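Local coordinates for protein topoisomerase IV subunit A (Escherichia coli, PDB 1ZVT) that forms the DNA-binding beta-pinwheel domain of a type II topoisomerase that decatenates DNA and relaxes supercoils, and probably helps determine its substrate specificity, at residues Met11-Ser16 / Ala31-Lys36; Val48-Thr53 / Ala132-Pro137; Leu99-Ala104 / Asn173-Ile178. All blocks are in the same frame, centred on the assembly; numbering follows the deposited sequence.

How the interactions relate
Interaction 1 is a surface contact within the first sheet, where a charged aspartate side chain takes a backbone bond from the turn between strands 3-9 and 13-18. The contacts between sheets are instead apolar and water-mediated: interaction 2, partly buried near the chain's centre, has a valine and one water, and interaction 3, the most buried, an isoleucine on an alanine methyl, another against main-chain oxygens, and two waters. Interactions 1 and 2 meet where Val14 CG1 packs on Phe49 CZ. Interactions 2 and 3 share the sheet of strands 97-101 and 138-139: residues 132-137 run beside 99-104, with His133 O and Met135 N probably bonded to Asp103 N and Ala101 O.

Interaction 1. Residues Met11-Ser16 / Ala31-Lys36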
loop_
_atom_site.group_PDB
_atom_site.type_symbol
_atom_site.label_atom_id
_atom_site.label_comp_id
_atom_site.label_asym_id
_atom_site.label_seq_id
_atom_site.Cartn_x
_atom_site.Cartn_y
_atom_site.Cartn_z
ATOM N N MET A 11 -8.565 -14.452 -5.878
ATOM C CA MET A 11 -9.288 -14.262 -7.151
ATOM C C MET A 11 -10.140 -12.998 -7.192
ATOM O O MET A 11 -10.821 -12.742 -8.191
ATOM C CB MET A 11 -10.164 -15.470 -7.433
ATOM C CG MET A 11 -9.397 -16.779 -7.672
ATOM S SD MET A 11 -8.290 -16.647 -9.072
ATOM C CE MET A 11 -6.681 -16.507 -8.301
ATOM N N GLY A 12 -10.116 -12.201 -6.119
ATOM C CA GLY A 12 -10.826 -10.921 -6.126
ATOM C C GLY A 12 -12.287 -11.020 -5.736
ATOM O O GLY A 12 -13.101 -10.189 -6.162
ATOM N N TRP A 13 -12.606 -12.002 -4.896
ATOM C CA TRP A 13 -13.946 -12.170 -4.362
ATOM C C TRP A 13 -13.962 -11.658 -2.944
ATOM O O TRP A 13 -12.963 -11.777 -2.216
ATOM C CB TRP A 13 -14.352 -13.643 -4.390
ATOM C CG TRP A 13 -14.670 -14.113 -5.781
ATOM C CD1 TRP A 13 -13.955 -13.851 -6.917
ATOM C CD2 TRP A 13 -15.787 -14.904 -6.181
ATOM N NE1 TRP A 13 -14.550 -14.453 -8.005
ATOM C CE2 TRP A 13 -15.686 -15.093 -7.581
ATOM C CE3 TRP A 13 -16.869 -15.474 -5.494
ATOM C CZ2 TRP A 13 -16.624 -15.840 -8.310
ATOM C CZ3 TRP A 13 -17.810 -16.215 -6.224
ATOM C CH2 TRP A 13 -17.675 -16.389 -7.615
ATOM N N VAL A 14 -15.081 -11.067 -2.549
ATOM C CA VAL A 14 -15.166 -10.425 -1.232
ATOM C C VAL A 14 -16.393 -10.852 -0.463
ATOM O O VAL A 14 -17.387 -11.274 -1.049
ATOM C CB VAL A 14 -15.183 -8.878 -1.334
ATOM C CG1 VAL A 14 -13.816 -8.370 -1.719
ATOM C CG2 VAL A 14 -16.245 -8.380 -2.358
ATOM N N ARG A 15 -16.330 -10.702 0.861
ATOM C CA ARG A 15 -17.495 -10.859 1.707
ATOM C C ARG A 15 -17.295 -10.023 2.968
ATOM O O ARG A 15 -16.177 -9.590 3.255
ATOM C CB ARG A 15 -17.721 -12.320 2.055
ATOM C CG ARG A 15 -16.770 -12.856 3.108
ATOM C CD ARG A 15 -16.763 -14.360 3.065
ATOM N NE ARG A 15 -15.798 -14.914 2.114
ATOM C CZ ARG A 15 -15.647 -16.214 1.874
ATOM N NH1 ARG A 15 -16.409 -17.109 2.501
ATOM N NH2 ARG A 15 -14.746 -16.629 1.017
ATOM N N SER A 16 -18.382 -9.799 3.702
ATOM C CA SER A 16 -18.358 -9.003 4.934
ATOM C C SER A 16 -18.842 -9.900 6.059
ATOM O O SER A 16 -20.019 -10.267 6.088
ATOM C CB SER A 16 -19.271 -7.772 4.803
ATOM O OG SER A 16 -19.299 -6.998 5.998
ATOM N N ALA A 31 -13.229 -23.389 -5.457
ATOM C CA ALA A 31 -12.107 -24.181 -5.938
ATOM C C ALA A 31 -11.074 -23.304 -6.640
ATOM O O ALA A 31 -11.425 -22.506 -7.512
ATOM C CB ALA A 31 -12.614 -25.256 -6.907
ATOM N N GLY A 32 -9.808 -23.442 -6.255
ATOM C CA GLY A 32 -8.730 -22.646 -6.849
ATOM C C GLY A 32 -8.533 -21.278 -6.195
ATOM O O GLY A 32 -7.648 -20.518 -6.584
ATOM N N ASP A 33 -9.359 -20.953 -5.212
ATOM C CA ASP A 33 -9.252 -19.636 -4.576
ATOM C C ASP A 33 -8.838 -19.798 -3.120
ATOM O O ASP A 33 -8.945 -20.888 -2.542
ATOM C CB ASP A 33 -10.588 -18.897 -4.696
ATOM C CG ASP A 33 -10.465 -17.378 -4.516
ATOM O OD1 ASP A 33 -9.343 -16.842 -4.386
ATOM O OD2 ASP A 33 -11.521 -16.714 -4.527
ATOM N N SER A 34 -8.367 -18.707 -2.525
ATOM C CA SER A 34 -7.981 -18.721 -1.126
ATOM C C SER A 34 -7.782 -17.301 -0.622
ATOM O O SER A 34 -7.856 -16.331 -1.384
ATOM C CB SER A 34 -6.686 -19.535 -0.928
ATOM O OG SER A 34 -5.624 -18.969 -1.674
ATOM N N PHE A 35 -7.470 -17.223 0.667
ATOM C CA PHE A 35 -7.358 -15.975 1.408
ATOM C C PHE A 35 -6.268 -15.065 0.857
ATOM O O PHE A 35 -5.177 -15.535 0.502
ATOM C CB PHE A 35 -7.040 -16.305 2.870
ATOM C CG PHE A 35 -6.820 -15.094 3.720
ATOM C CD1 PHE A 35 -7.906 -14.332 4.141
ATOM C CD2 PHE A 35 -5.511 -14.705 4.098
ATOM C CE1 PHE A 35 -7.703 -13.200 4.951
ATOM C CE2 PHE A 35 -5.295 -13.599 4.892
ATOM C CZ PHE A 35 -6.397 -12.839 5.328
ATOM N N LYS A 36 -6.567 -13.760 0.827
ATOM C CA LYS A 36 -5.587 -12.748 0.442
ATOM C C LYS A 36 -5.365 -11.716 1.543
ATOM O O LYS A 36 -4.228 -11.424 1.877
ATOM C CB LYS A 36 -5.991 -12.052 -0.863
ATOM C CG LYS A 36 -4.938 -10.979 -1.298
ATOM C CD LYS A 36 -5.143 -10.506 -2.749
ATOM C CE LYS A 36 -4.346 -9.229 -3.006
ATOM N NZ LYS A 36 -2.878 -9.371 -2.788
#
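Asp33 lays its carboxylate against the start of the Met11 side chain, and this is where the contact is tight. The Met11 amide donates to Asp33 OD1 at 2.9 Å, with an N-H...O angle of 150°. Met11 CG sits 3.3 Å from the same Asp33 OD1. On the other oxygen, Asp33 OD2 is 3.4 Å from Met11 CB. CG of Asp33 is anti to its backbone N (chi1 -160°), which turns the acid group across to the other segment; there the methionine and the aspartate lie alongside, running opposite ways. OD1 is gripped twice: Ser34 N also donates to Asp33 OD1, at 2.8 Å. The two amides come from opposite faces of the carboxylate, each well out of its plane, and, with the bond from Ser9 OG to OD2, would limit its rotation.

The loose side is the far end of the methionine, where the chain bends at its second and third torsions and carries SD and CE over the exposed surface. Gly32 adds a marginal contact, its O 4.3 Å from Met11 CG. The closest atom of Trp13 is its CB, 4.2 Å from Asp33 OD2; Met11 O lies in the plane of the indole, at its edge. Arg15 carries a charge opposite to that of Asp33, but its guanidinium is not in contact and bonds instead to the carbonyls of Asn28 and Ala67.

In the sheet, Met11 belongs to the hairpin turn between strands 3-9 and 13-18, and Ser9 OG also accepts from Trp13 N. Asp33 leads into strand 35-42, which lies antiparallel beside strand 3-9 at one margin of the sheet; strand 72-73 forms the other.

Interaction 2. Residues Val48-Thr53 / Ala132-Pro137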
loop_
_atom_site.group_PDB
_atom_site.type_symbol
_atom_site.label_atom_id
_atom_site.label_comp_id
_atom_site.label_asym_id
_atom_site.label_seq_id
_atom_site.Cartn_x
_atom_site.Cartn_y
_atom_site.Cartn_z
ATOM N N VAL A 48 -12.540 0.337 1.079
ATOM C CA VAL A 48 -11.934 0.909 -0.128
ATOM C C VAL A 48 -10.975 -0.115 -0.741
ATOM O O VAL A 48 -10.308 -0.854 -0.010
ATOM C CB VAL A 48 -11.196 2.210 0.223
ATOM C CG1 VAL A 48 -10.145 2.551 -0.798
ATOM C CG2 VAL A 48 -12.205 3.359 0.367
ATOM N N PHE A 49 -10.934 -0.147 -2.075
ATOM C CA PHE A 49 -10.054 -0.997 -2.859
ATOM C C PHE A 49 -9.233 -0.100 -3.765
ATOM O O PHE A 49 -9.735 0.893 -4.320
ATOM C CB PHE A 49 -10.874 -1.995 -3.694
ATOM C CG PHE A 49 -11.710 -2.902 -2.846
ATOM C CD1 PHE A 49 -13.023 -2.566 -2.531
ATOM C CD2 PHE A 49 -11.154 -4.063 -2.304
ATOM C CE1 PHE A 49 -13.796 -3.393 -1.687
ATOM C CE2 PHE A 49 -11.921 -4.891 -1.450
ATOM C CZ PHE A 49 -13.244 -4.542 -1.156
ATOM N N VAL A 50 -7.964 -0.450 -3.928
ATOM C CA VAL A 50 -7.126 0.236 -4.912
ATOM C C VAL A 50 -6.688 -0.776 -5.987
ATOM O O VAL A 50 -6.181 -1.866 -5.648
ATOM C CB VAL A 50 -5.902 0.878 -4.239
ATOM C CG1 VAL A 50 -5.076 1.595 -5.295
ATOM C CG2 VAL A 50 -6.347 1.884 -3.147
ATOM N N ASP A 51 -6.896 -0.434 -7.255
ATOM C CA ASP A 51 -6.490 -1.349 -8.348
ATOM C C ASP A 51 -5.081 -1.093 -8.860
ATOM O O ASP A 51 -4.414 -0.129 -8.447
ATOM C CB ASP A 51 -7.548 -1.427 -9.487
ATOM C CG ASP A 51 -7.522 -0.231 -10.448
ATOM O OD1 ASP A 51 -6.528 0.509 -10.515
ATOM O OD2 ASP A 51 -8.519 -0.056 -11.175
ATOM N N SER A 52 -4.625 -1.992 -9.742
ATOM C CA SER A 52 -3.252 -1.966 -10.244
ATOM C C SER A 52 -2.929 -0.755 -11.122
ATOM O O SER A 52 -1.751 -0.525 -11.441
ATOM C CB SER A 52 -2.973 -3.259 -11.019
ATOM O OG SER A 52 -3.952 -3.435 -12.004
ATOM N N THR A 53 -3.950 0.002 -11.520
ATOM C CA THR A 53 -3.803 1.201 -12.338
ATOM C C THR A 53 -3.837 2.494 -11.524
ATOM O O THR A 53 -3.694 3.584 -12.078
ATOM C CB THR A 53 -4.854 1.275 -13.479
ATOM O OG1 THR A 53 -6.145 1.584 -12.949
ATOM C CG2 THR A 53 -4.918 -0.026 -14.266
ATOM N N ALA A 132 4.798 2.026 -14.746
ATOM C CA ALA A 132 4.927 2.083 -13.290
ATOM C C ALA A 132 3.812 1.296 -12.621
ATOM O O ALA A 132 2.790 0.982 -13.260
ATOM C CB ALA A 132 4.912 3.517 -12.812
ATOM N N HIS A 133 4.017 1.017 -11.334
ATOM C CA HIS A 133 3.053 0.272 -10.519
ATOM C C HIS A 133 2.779 1.016 -9.241
ATOM O O HIS A 133 3.595 1.838 -8.795
ATOM C CB HIS A 133 3.619 -1.108 -10.178
ATOM C CG HIS A 133 4.074 -1.869 -11.383
ATOM N ND1 HIS A 133 5.347 -1.751 -11.894
ATOM C CD2 HIS A 133 3.406 -2.698 -12.218
ATOM C CE1 HIS A 133 5.453 -2.494 -12.984
ATOM N NE2 HIS A 133 4.293 -3.092 -13.193
ATOM N N VAL A 134 1.645 0.696 -8.633
ATOM C CA VAL A 134 1.249 1.310 -7.362
ATOM C C VAL A 134 2.033 0.657 -6.211
ATOM O O VAL A 134 2.151 -0.585 -6.172
ATOM C CB VAL A 134 -0.271 1.100 -7.085
ATOM C CG1 VAL A 134 -0.660 1.762 -5.756
ATOM C CG2 VAL A 134 -1.145 1.651 -8.221
ATOM N N MET A 135 2.532 1.455 -5.255
ATOM C CA MET A 135 3.143 0.900 -4.056
ATOM C C MET A 135 2.033 0.494 -3.080
ATOM O O MET A 135 0.937 1.038 -3.096
ATOM C CB MET A 135 4.034 1.920 -3.341
ATOM C CG MET A 135 5.198 2.433 -4.155
ATOM S SD MET A 135 6.325 1.157 -4.740
ATOM C CE MET A 135 7.062 0.555 -3.205
ATOM N N PRO A 136 2.328 -0.449 -2.178
ATOM C CA PRO A 136 1.317 -0.715 -1.152
ATOM C C PRO A 136 1.037 0.548 -0.308
ATOM O O PRO A 136 1.994 1.113 0.218
ATOM C CB PRO A 136 2.008 -1.759 -0.265
ATOM C CG PRO A 136 2.985 -2.451 -1.185
ATOM C CD PRO A 136 3.518 -1.303 -2.044
ATOM N N PRO A 137 -0.228 1.015 -0.210
ATOM C CA PRO A 137 -0.528 2.216 0.626
ATOM C C PRO A 137 -0.075 2.002 2.040
ATOM O O PRO A 137 -0.158 0.877 2.543
ATOM C CB PRO A 137 -2.073 2.317 0.582
ATOM C CG PRO A 137 -2.407 1.669 -0.751
ATOM C CD PRO A 137 -1.439 0.508 -0.868
HETATM O O HOH W 1 0.276 -1.564 -9.856
#
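Asp51 meets Val134 through its backbone carbonyl oxygen, while its carboxylate, the flat group here, holds the turn that follows the strand. Thr53 closes on one face of that carboxylate: its OG1 donates to Asp51 OD1 at 2.7 Å from the syn side, 26° out of the plane, and its backbone N donates to the same OD1 at 2.8 Å from higher above the plane. Arg55 N adds a further bond to OD1, and Tyr57 OH bonds OD2, so both oxygens are held and the turn is fixed in shape. The bond from Thr53 N makes an Asx turn, which folds the chain right after strand 47-51.

One methyl of Val134 sits ahead of the Asp51 carbonyl and to the side of that of Ser52. This CG2 lies 3.7 Å from Asp51 O and 3.9 Å from Ser52 O, anti to its own carbonyl carbon, while the other branch, CG1, anti to the backbone N (chi1 -179°), comes alongside Val50 CG1 at a loose 4.4 Å. No direct hydrogen bond crosses. A single water does the job, donating to Ser52 O at 2.8 Å and accepting from Val134 N at 2.9 Å, while Ser52 OG is taken up by Thr85 N.

Strand 47-51 runs between 86-90 and 55-59 in one four-stranded sheet; residues 132-137 lead into strand 138-139, the outer strand of the next. The contact is therefore a seam between successive blades, as expected of the beta-pinwheel of gyrase-type C-terminal domains.

Interaction 3. Residues Leu99-Ala104 / Asn173-Ile178; sequences LMASDA and NKIINI
Ala101 and Ile175 make the apolar part of the contact: Ala101 CB touches Ile175 CD1 at 3.8 Å. The isoleucine reaches it end-on with its longer branch, which is placed beside the backbone N (chi1 -69°) and then runs out extended (chi2 167°). Leu147 of strand 146-151 also packs on Ile175, and Leu193 of strand 190-196 on Ala101, so this methyl pair is closed in by strands of the following sheet. At the other end Ile178 lies against main-chain oxygens. Its CB is 4.0 Å from Ala104 O, and its CD1 is 4.2 Å from Asp103 O; both are simple van der Waals contacts.

The two touching runs, 101-104 and 175-178, head almost the same way, their end-to-end directions 18° apart. Each comes straight out of a strand of one sheet, ordered 138-139, 97-101, 106-111, 173-174. The last of these strands joins its sheet only after the chain has already laid down strands 146-151 and 155-160 of the next one. This late return interlocks neighbouring blades and is a mark of the beta-pinwheel.

Across the segments the polar link is made by water. One water donates to both Ala104 O, at 2.7 Å, and Ile178 O, at 2.8 Å, and bridges the two carbonyls. A second accepts from Ile178 N at 3.1 Å and lies close to Ile176 O and Ala104 O; it has more acceptors around it than protons, so not every one can be served at once.

Within the turn of 99-104, Ala104 N gives a weak bond to Ser102 OG. Asp103 anchors that turn to a neighbouring loop, its OD1 accepting from His133 N.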
loop_
_atom_site.group_PDB
_atom_site.type_symbol
_atom_site.label_atom_id
_atom_site.label_comp_id
_atom_site.label_asym_id
_atom_site.label_seq_id
_atom_site.Cartn_x
_atom_site.Cartn_y
_atom_site.Cartn_z
ATOM N N LEU A 99 -0.091 7.225 3.042
ATOM C CA LEU A 99 0.923 7.543 2.037
ATOM C C LEU A 99 0.614 6.765 0.760
ATOM O O LEU A 99 0.612 5.528 0.778
ATOM C CB LEU A 99 2.318 7.171 2.567
ATOM C CG LEU A 99 3.510 7.179 1.609
ATOM C CD1 LEU A 99 3.712 8.591 1.049
ATOM C CD2 LEU A 99 4.777 6.703 2.325
ATOM N N MET A 100 0.423 7.490 -0.345
ATOM C CA MET A 100 0.190 6.899 -1.668
ATOM C C MET A 100 1.414 7.145 -2.526
ATOM O O MET A 100 1.995 8.231 -2.473
ATOM C CB MET A 100 -1.014 7.556 -2.356
ATOM C CG MET A 100 -2.355 7.333 -1.670
ATOM S SD MET A 100 -2.813 5.581 -1.492
ATOM C CE MET A 100 -2.606 4.929 -3.121
ATOM N N ALA A 101 1.818 6.149 -3.317
ATOM C CA ALA A 101 3.028 6.300 -4.118
ATOM C C ALA A 101 3.066 5.329 -5.275
ATOM O O ALA A 101 2.361 4.295 -5.279
ATOM C CB ALA A 101 4.279 6.123 -3.233
ATOM N N SER A 102 3.888 5.668 -6.265
ATOM C CA SER A 102 4.174 4.748 -7.367
ATOM C C SER A 102 5.640 4.315 -7.327
ATOM O O SER A 102 6.507 4.978 -6.723
ATOM C CB SER A 102 3.883 5.431 -8.707
ATOM O OG SER A 102 4.853 6.440 -8.950
ATOM N N ASP A 103 5.951 3.226 -8.019
ATOM C CA ASP A 103 7.331 2.744 -8.007
ATOM C C ASP A 103 8.249 3.573 -8.913
ATOM O O ASP A 103 9.439 3.319 -8.979
ATOM C CB ASP A 103 7.422 1.240 -8.338
ATOM C CG ASP A 103 7.084 0.916 -9.763
ATOM O OD1 ASP A 103 6.679 1.802 -10.552
ATOM O OD2 ASP A 103 7.189 -0.286 -10.100
ATOM N N ALA A 104 7.702 4.600 -9.554
ATOM C CA ALA A 104 8.560 5.597 -10.206
ATOM C C ALA A 104 9.180 6.566 -9.181
ATOM O O ALA A 104 10.022 7.390 -9.542
ATOM C CB ALA A 104 7.725 6.372 -11.260
ATOM N N ASN A 173 4.468 14.195 -5.782
ATOM C CA ASN A 173 5.759 14.866 -5.873
ATOM C C ASN A 173 6.862 13.835 -5.641
ATOM O O ASN A 173 6.598 12.750 -5.124
ATOM C CB ASN A 173 5.828 15.963 -4.822
ATOM C CG ASN A 173 4.844 17.086 -5.095
ATOM O OD1 ASN A 173 4.982 17.805 -6.085
ATOM N ND2 ASN A 173 3.840 17.224 -4.241
ATOM N N LYS A 174 8.089 14.167 -6.032
ATOM C CA LYS A 174 9.200 13.237 -5.922
ATOM C C LYS A 174 9.510 12.887 -4.463
ATOM O O LYS A 174 9.705 13.773 -3.609
ATOM C CB LYS A 174 10.449 13.833 -6.596
ATOM C CG LYS A 174 11.572 12.823 -6.778
ATOM C CD LYS A 174 12.741 13.417 -7.575
ATOM C CE LYS A 174 12.349 13.658 -9.030
ATOM N NZ LYS A 174 13.431 14.393 -9.772
ATOM N N ILE A 175 9.561 11.584 -4.194
ATOM C CA ILE A 175 9.999 11.028 -2.912
ATOM C C ILE A 175 11.508 10.781 -2.967
ATOM O O ILE A 175 12.255 11.241 -2.112
ATOM C CB ILE A 175 9.243 9.702 -2.637
ATOM C CG1 ILE A 175 7.769 10.016 -2.363
ATOM C CG2 ILE A 175 9.883 8.901 -1.481
ATOM C CD1 ILE A 175 6.852 8.782 -2.390
ATOM N N ILE A 176 11.938 10.055 -3.997
ATOM C CA ILE A 176 13.334 9.707 -4.185
ATOM C C ILE A 176 13.640 9.812 -5.677
ATOM O O ILE A 176 12.791 9.487 -6.507
ATOM C CB ILE A 176 13.617 8.283 -3.602
ATOM C CG1 ILE A 176 15.089 7.893 -3.753
ATOM C CG2 ILE A 176 12.727 7.234 -4.269
ATOM C CD1 ILE A 176 15.508 6.693 -2.901
ATOM N N ASN A 177 14.827 10.294 -6.032
ATOM C CA ASN A 177 15.122 10.496 -7.451
ATOM C C ASN A 177 15.486 9.207 -8.157
ATOM O O ASN A 177 16.489 8.580 -7.840
ATOM C CB ASN A 177 16.246 11.500 -7.658
ATOM C CG ASN A 177 16.424 11.846 -9.126
ATOM O OD1 ASN A 177 17.487 11.615 -9.713
ATOM N ND2 ASN A 177 15.381 12.391 -9.726
ATOM N N ILE A 178 14.631 8.805 -9.077
ATOM C CA ILE A 178 14.899 7.685 -9.974
ATOM C C ILE A 178 14.681 8.247 -11.388
ATOM O O ILE A 178 13.598 8.739 -11.703
ATOM C CB ILE A 178 13.945 6.517 -9.695
ATOM C CG1 ILE A 178 14.048 6.117 -8.198
ATOM C CG2 ILE A 178 14.265 5.316 -10.615
ATOM C CD1 ILE A 178 13.065 5.085 -7.768
HETATM O O HOH W 2 10.937 7.949 -12.048
HETATM O O HOH W 3 11.690 9.805 -9.039
#